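Local coordinates for protein MTH0777 (Methanothermobacter thermautotrophicus, PDB 1KJN) that is of unknown function, a member of the DUF1890 family whose chain folds into a parallel beta sheet flanked by helices, at residues A92-L95 and V96-G100; I110-D114 and A115-E119. All coordinates share one frame; numbering follows the deposited sequence.

Contact 1 (A92-L95 and V96-G100); sequences AAYL and VTFAG
Leu95 and Val96, neighbours in the chain, and Tyr94, one turn before Phe98, bury most of what this stretch of helix buries within itself. Leu95 gives its carbonyl to the next turn: Ala99 N donates to Leu95 O at 2.9 Å, and the methyl of Ala99 comes within 3.3 Å of the same oxygen. The Leu95 side chain packs on Val86 of strand 81-86 and on Leu129. Val96 N donates to Ala92 O at 3.0 Å; with CG2 beside its own backbone N (CG1 anti, chi1 172°), that methyl rests 3.2 Å from Ala92 O. Tyr94 and Phe98 lie side by side and point the same way, touching where Tyr94 CD2 meets Phe98 CE2 at 3.9 Å. In the backbone that carries them, Phe98 N gives Tyr94 O a nearly straight bond of 2.9 Å (N-H...O 172°). The tyrosine hydroxyl continues to a hydrogen bond with Glu68, while the phenylalanine ring is buried among helix 67-73 and strands 8-12 and 81-86. These i to i+4 bonds and paired side chains are those of a regular alpha helix, here the crossover helix of a beta-alpha-beta unit between strands 81-86 and 105-111.

Contact 2 (I110-D114 and A115-E119); sequences IFDRD and ADVLE
Leu118 reaches back from the first turn of helix 115-128 to the end of strand 105-111, and its atoms meet that chain in succession. CB lies 3.9 Å from Asp114 O, the carbonyl that accepts from Leu118 N at 3.1 Å. CG, set beside the backbone N by chi1 of -67°, touches both Asp114 O and Asp112 O. At the tip the branches part: CD1 rests near Asp112 O, while CD2 presses on the backbone where Phe111 passes into Asp112, 3.1 Å from Asp112 N, and also touches Asp112 CB and the CG2 methyl of Ile110. This is the strand-to-helix turn of a beta-alpha-beta unit, in which the chain leaves strand 105-111 and starts helix 115-128 within three residues. Asp112 folds the turn as an Asx turn: its OD2 takes the N-H of Asp114 at 2.8 Å on the anti side of the carboxylate, and its CG lies 3.8 Å from Val117 CG1, the two side chains crossing at about a right angle. An alanine in place of Asp112 is likely to leave the N-H of Asp114 without this acceptor and Val117 CG1 without the carboxylate it packs on. Asp114 is the N-cap. With its CG anti to the backbone N (chi1 -172°), OD1 swings over the first turn to accept from Asp116 N at 2.8 Å, a bent bond of 133°, and weakly from Val117 N. Val117 CG2 packs against the cap residue, crossing it at about a right angle, 3.6 Å from Asp114 CB. The carboxylates of Asp114 and Asp116 come close, and a water donating to OD2 of each bridges them, probably easing the repulsion; a second water accepts from Ala115 N.

How the contacts relate
Contact 1 closes before contact 2 opens, and their order along the chain is helix 89-102, strand 105-111, helix 115-128. Strand 105-111 is the element between them: it ends the beta-alpha-beta unit whose helix carries contact 1 and begins the next, which runs on to strand 132-136. The centres lie 19 Å apart and the nearest atoms about 7 Å, without touching. Val86, at the end of strand 81-86, lies between them, packed by Ala92 and Leu95 of contact 1 and by Ile110 of contact 2. Contact 1 thus sits within a crossover helix and contact 2 at the start of one, as successive units extend the six-stranded parallel sheet toward its edge strand 132-136.

Contact 1 (A92-L95 and V96-G100)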
ATOM      1  N   ALA A  92      -3.536   9.712  17.154  1.00 20.79           N
ATOM      2  CA  ALA A  92      -3.685  11.137  17.480  1.00 25.53           C
ATOM      3  C   ALA A  92      -2.748  11.543  18.625  1.00 23.19           C
ATOM      4  O   ALA A  92      -2.098  12.586  18.555  1.00 24.45           O
ATOM      5  CB  ALA A  92      -5.131  11.500  17.801  1.00 23.54           C
ATOM      6  N   ALA A  93      -2.600  10.680  19.629  1.00 21.99           N
ATOM      7  CA  ALA A  93      -1.706  11.005  20.751  1.00 22.94           C
ATOM      8  C   ALA A  93      -0.268  11.130  20.267  1.00 22.77           C
ATOM      9  O   ALA A  93       0.448  12.028  20.688  1.00 26.18           O
ATOM     10  CB  ALA A  93      -1.819   9.955  21.876  1.00 23.63           C
ATOM     11  N   TYR A  94       0.162  10.237  19.376  1.00 25.61           N
ATOM     12  CA  TYR A  94       1.528  10.315  18.862  1.00 21.34           C
ATOM     13  C   TYR A  94       1.742  11.639  18.133  1.00 20.89           C
ATOM     14  O   TYR A  94       2.765  12.293  18.322  1.00 19.64           O
ATOM     15  CB  TYR A  94       1.838   9.144  17.927  1.00 28.64           C
ATOM     16  CG  TYR A  94       2.543   7.994  18.617  1.00 35.41           C
ATOM     17  CD1 TYR A  94       1.931   6.749  18.750  1.00 40.88           C
ATOM     18  CD2 TYR A  94       3.818   8.157  19.156  1.00 34.61           C
ATOM     19  CE1 TYR A  94       2.572   5.693  19.408  1.00 42.87           C
ATOM     20  CE2 TYR A  94       4.467   7.110  19.809  1.00 39.48           C
ATOM     21  CZ  TYR A  94       3.836   5.884  19.933  1.00 43.54           C
ATOM     22  OH  TYR A  94       4.480   4.858  20.590  1.00 49.64           O
ATOM     23  N   LEU A  95       0.780  12.028  17.295  1.00 17.12           N
ATOM     24  CA  LEU A  95       0.895  13.275  16.551  1.00 19.67           C
ATOM     25  C   LEU A  95       1.020  14.450  17.522  1.00 20.84           C
ATOM     26  O   LEU A  95       1.793  15.372  17.275  1.00 21.64           O
ATOM     27  CB  LEU A  95      -0.308  13.486  15.616  1.00 18.79           C
ATOM     28  CG  LEU A  95      -0.276  14.804  14.825  1.00 23.99           C
ATOM     29  CD1 LEU A  95       1.029  14.879  14.021  1.00 20.29           C
ATOM     30  CD2 LEU A  95      -1.496  14.965  13.920  1.00 17.50           C
ATOM     31  N   VAL A  96       0.264  14.409  18.617  1.00 20.34           N
ATOM     32  CA  VAL A  96       0.297  15.477  19.622  1.00 24.79           C
ATOM     33  C   VAL A  96       1.706  15.574  20.202  1.00 18.49           C
ATOM     34  O   VAL A  96       2.301  16.653  20.242  1.00 22.83           O
ATOM     35  CB  VAL A  96      -0.728  15.212  20.773  1.00 28.31           C
ATOM     36  CG1 VAL A  96      -0.542  16.237  21.929  1.00 23.81           C
ATOM     37  CG2 VAL A  96      -2.146  15.303  20.238  1.00 29.98           C
ATOM     38  N   THR A  97       2.266  14.418  20.549  1.00 20.63           N
ATOM     39  CA  THR A  97       3.601  14.370  21.129  1.00 19.15           C
ATOM     40  C   THR A  97       4.624  14.926  20.148  1.00 23.30           C
ATOM     41  O   THR A  97       5.419  15.789  20.503  1.00 21.19           O
ATOM     42  CB  THR A  97       4.004  12.939  21.535  1.00 25.47           C
ATOM     43  OG1 THR A  97       3.067  12.418  22.492  1.00 23.94           O
ATOM     44  CG2 THR A  97       5.399  12.940  22.150  1.00 21.95           C
ATOM     45  N   PHE A  98       4.594  14.449  18.909  1.00 18.63           N
ATOM     46  CA  PHE A  98       5.550  14.923  17.921  1.00 20.37           C
ATOM     47  C   PHE A  98       5.412  16.414  17.648  1.00 21.89           C
ATOM     48  O   PHE A  98       6.396  17.100  17.407  1.00 17.99           O
ATOM     49  CB  PHE A  98       5.411  14.139  16.608  1.00 20.78           C
ATOM     50  CG  PHE A  98       6.043  12.768  16.645  1.00 26.00           C
ATOM     51  CD1 PHE A  98       7.427  12.625  16.700  1.00 26.77           C
ATOM     52  CD2 PHE A  98       5.253  11.620  16.585  1.00 26.15           C
ATOM     53  CE1 PHE A  98       8.010  11.357  16.687  1.00 30.46           C
ATOM     54  CE2 PHE A  98       5.832  10.347  16.573  1.00 21.54           C
ATOM     55  CZ  PHE A  98       7.207  10.214  16.622  1.00 23.01           C
ATOM     56  N   ALA A  99       4.184  16.911  17.690  1.00 18.81           N
ATOM     57  CA  ALA A  99       3.943  18.322  17.430  1.00 25.27           C
ATOM     58  C   ALA A  99       4.456  19.211  18.552  1.00 23.80           C
ATOM     59  O   ALA A  99       4.957  20.290  18.289  1.00 26.78           O
ATOM     60  CB  ALA A  99       2.458  18.572  17.179  1.00 18.66           C
ATOM     61  N   GLY A 100       4.357  18.733  19.791  1.00 25.45           N
ATOM     62  CA  GLY A 100       4.810  19.508  20.939  1.00 28.03           C
ATOM     63  C   GLY A 100       6.312  19.698  20.917  1.00 27.15           C
ATOM     64  O   GLY A 100       6.826  20.743  21.310  1.00 27.87           O
TER

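Contact 2 (I110-D114 and A115-E119)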
ATOM      1  N   ILE A 110      -6.971  12.796   9.026  1.00 20.08           N
ATOM      2  CA  ILE A 110      -7.896  11.968   9.776  1.00 21.31           C
ATOM      3  C   ILE A 110      -8.840  11.171   8.899  1.00 23.28           C
ATOM      4  O   ILE A 110      -9.485  11.724   8.015  1.00 24.09           O
ATOM      5  CB  ILE A 110      -8.696  12.850  10.749  1.00 22.66           C
ATOM      6  CG1 ILE A 110      -7.712  13.578  11.678  1.00 23.46           C
ATOM      7  CG2 ILE A 110      -9.746  12.019  11.495  1.00 21.33           C
ATOM      8  CD1 ILE A 110      -8.342  14.569  12.640  1.00 26.39           C
ATOM      9  N   PHE A 111      -8.939   9.871   9.174  1.00 22.85           N
ATOM     10  CA  PHE A 111      -9.803   9.019   8.384  1.00 19.83           C
ATOM     11  C   PHE A 111     -10.364   7.815   9.113  1.00 21.98           C
ATOM     12  O   PHE A 111      -9.709   7.205   9.954  1.00 20.68           O
ATOM     13  CB  PHE A 111      -9.083   8.562   7.111  1.00 19.17           C
ATOM     14  CG  PHE A 111      -7.869   7.717   7.367  1.00 19.68           C
ATOM     15  CD1 PHE A 111      -6.677   8.297   7.806  1.00 22.18           C
ATOM     16  CD2 PHE A 111      -7.922   6.338   7.194  1.00 17.44           C
ATOM     17  CE1 PHE A 111      -5.551   7.514   8.077  1.00 26.59           C
ATOM     18  CE2 PHE A 111      -6.808   5.543   7.461  1.00 23.64           C
ATOM     19  CZ  PHE A 111      -5.617   6.132   7.904  1.00 24.18           C
ATOM     20  N   ASP A 112     -11.602   7.490   8.757  1.00 24.91           N
ATOM     21  CA  ASP A 112     -12.342   6.358   9.285  1.00 28.38           C
ATOM     22  C   ASP A 112     -13.661   6.376   8.498  1.00 28.81           C
ATOM     23  O   ASP A 112     -14.068   7.425   7.992  1.00 28.44           O
ATOM     24  CB  ASP A 112     -12.601   6.537  10.785  1.00 25.77           C
ATOM     25  CG  ASP A 112     -13.156   5.280  11.431  1.00 28.19           C
ATOM     26  OD1 ASP A 112     -12.367   4.509  12.005  1.00 30.55           O
ATOM     27  OD2 ASP A 112     -14.378   5.061  11.363  1.00 31.98           O
ATOM     28  N   ARG A 113     -14.321   5.233   8.368  1.00 32.02           N
ATOM     29  CA  ARG A 113     -15.589   5.201   7.635  1.00 37.30           C
ATOM     30  C   ARG A 113     -16.756   5.740   8.452  1.00 36.51           C
ATOM     31  O   ARG A 113     -17.753   6.195   7.903  1.00 40.52           O
ATOM     32  CB  ARG A 113     -15.894   3.791   7.131  1.00 37.90           C
ATOM     33  CG  ARG A 113     -15.097   3.429   5.890  1.00 41.64           C
ATOM     34  CD  ARG A 113     -15.429   4.347   4.710  1.00 43.37           C
ATOM     35  NE  ARG A 113     -16.766   4.089   4.182  1.00 50.64           N
ATOM     36  CZ  ARG A 113     -17.301   4.707   3.132  1.00 52.04           C
ATOM     37  NH1 ARG A 113     -16.624   5.642   2.473  1.00 46.94           N
ATOM     38  NH2 ARG A 113     -18.525   4.380   2.734  1.00 55.42           N
ATOM     39  N   ASP A 114     -16.611   5.707   9.767  1.00 36.34           N
ATOM     40  CA  ASP A 114     -17.650   6.185  10.667  1.00 37.28           C
ATOM     41  C   ASP A 114     -17.471   7.691  10.879  1.00 35.79           C
ATOM     42  O   ASP A 114     -16.446   8.132  11.408  1.00 33.61           O
ATOM     43  CB  ASP A 114     -17.534   5.430  12.008  1.00 40.86           C
ATOM     44  CG  ASP A 114     -18.701   5.706  12.968  1.00 48.31           C
ATOM     45  OD1 ASP A 114     -19.229   6.836  13.002  1.00 42.76           O
ATOM     46  OD2 ASP A 114     -19.077   4.776  13.720  1.00 53.07           O
ATOM     47  N   ALA A 115     -18.474   8.469  10.468  1.00 35.92           N
ATOM     48  CA  ALA A 115     -18.455   9.928  10.630  1.00 35.08           C
ATOM     49  C   ALA A 115     -18.319  10.365  12.097  1.00 36.77           C
ATOM     50  O   ALA A 115     -17.666  11.363  12.389  1.00 39.00           O
ATOM     51  CB  ALA A 115     -19.708  10.543  10.020  1.00 34.75           C
ATOM     52  N   ASP A 116     -18.928   9.616  13.016  1.00 36.45           N
ATOM     53  CA  ASP A 116     -18.860   9.931  14.443  1.00 38.88           C
ATOM     54  C   ASP A 116     -17.434   9.812  14.950  1.00 38.47           C
ATOM     55  O   ASP A 116     -16.948  10.687  15.660  1.00 34.82           O
ATOM     56  CB  ASP A 116     -19.772   9.007  15.268  1.00 43.59           C
ATOM     57  CG  ASP A 116     -21.250   9.211  14.966  1.00 51.74           C
ATOM     58  OD1 ASP A 116     -21.651  10.363  14.677  1.00 50.27           O
ATOM     59  OD2 ASP A 116     -22.012   8.216  15.021  1.00 57.35           O
ATOM     60  N   VAL A 117     -16.774   8.720  14.579  1.00 35.24           N
ATOM     61  CA  VAL A 117     -15.398   8.490  14.983  1.00 35.32           C
ATOM     62  C   VAL A 117     -14.532   9.622  14.433  1.00 33.49           C
ATOM     63  O   VAL A 117     -13.678  10.145  15.144  1.00 30.13           O
ATOM     64  CB  VAL A 117     -14.875   7.123  14.480  1.00 38.83           C
ATOM     65  CG1 VAL A 117     -13.404   6.956  14.829  1.00 39.67           C
ATOM     66  CG2 VAL A 117     -15.703   5.990  15.077  1.00 35.75           C
ATOM     67  N   LEU A 118     -14.787  10.031  13.189  1.00 31.09           N
ATOM     68  CA  LEU A 118     -14.012  11.119  12.600  1.00 33.95           C
ATOM     69  C   LEU A 118     -14.201  12.372  13.419  1.00 35.84           C
ATOM     70  O   LEU A 118     -13.240  13.096  13.678  1.00 35.13           O
ATOM     71  CB  LEU A 118     -14.456  11.420  11.169  1.00 37.31           C
ATOM     72  CG  LEU A 118     -14.182  10.329  10.156  1.00 40.90           C
ATOM     73  CD1 LEU A 118     -14.422  10.848   8.767  1.00 45.80           C
ATOM     74  CD2 LEU A 118     -12.758   9.914  10.304  1.00 42.78           C
ATOM     75  N   GLU A 119     -15.448  12.622  13.825  1.00 36.25           N
ATOM     76  CA  GLU A 119     -15.782  13.811  14.607  1.00 39.25           C
ATOM     77  C   GLU A 119     -14.981  13.902  15.900  1.00 35.65           C
ATOM     78  O   GLU A 119     -14.407  14.945  16.207  1.00 36.79           O
ATOM     79  CB  GLU A 119     -17.280  13.854  14.909  1.00 42.30           C
ATOM     80  CG  GLU A 119     -17.773  15.226  15.352  1.00 52.90           C
ATOM     81  CD  GLU A 119     -19.259  15.245  15.691  1.00 60.66           C
ATOM     82  OE1 GLU A 119     -20.061  14.607  14.963  1.00 62.16           O
ATOM     83  OE2 GLU A 119     -19.627  15.911  16.686  1.00 63.62           O
TER
HETATM   84  O   HOH W   1     -20.653   7.525   9.042  1.00 37.28           O
HETATM   85  O   HOH W   2     -21.351   5.423  15.149  1.00 45.68           O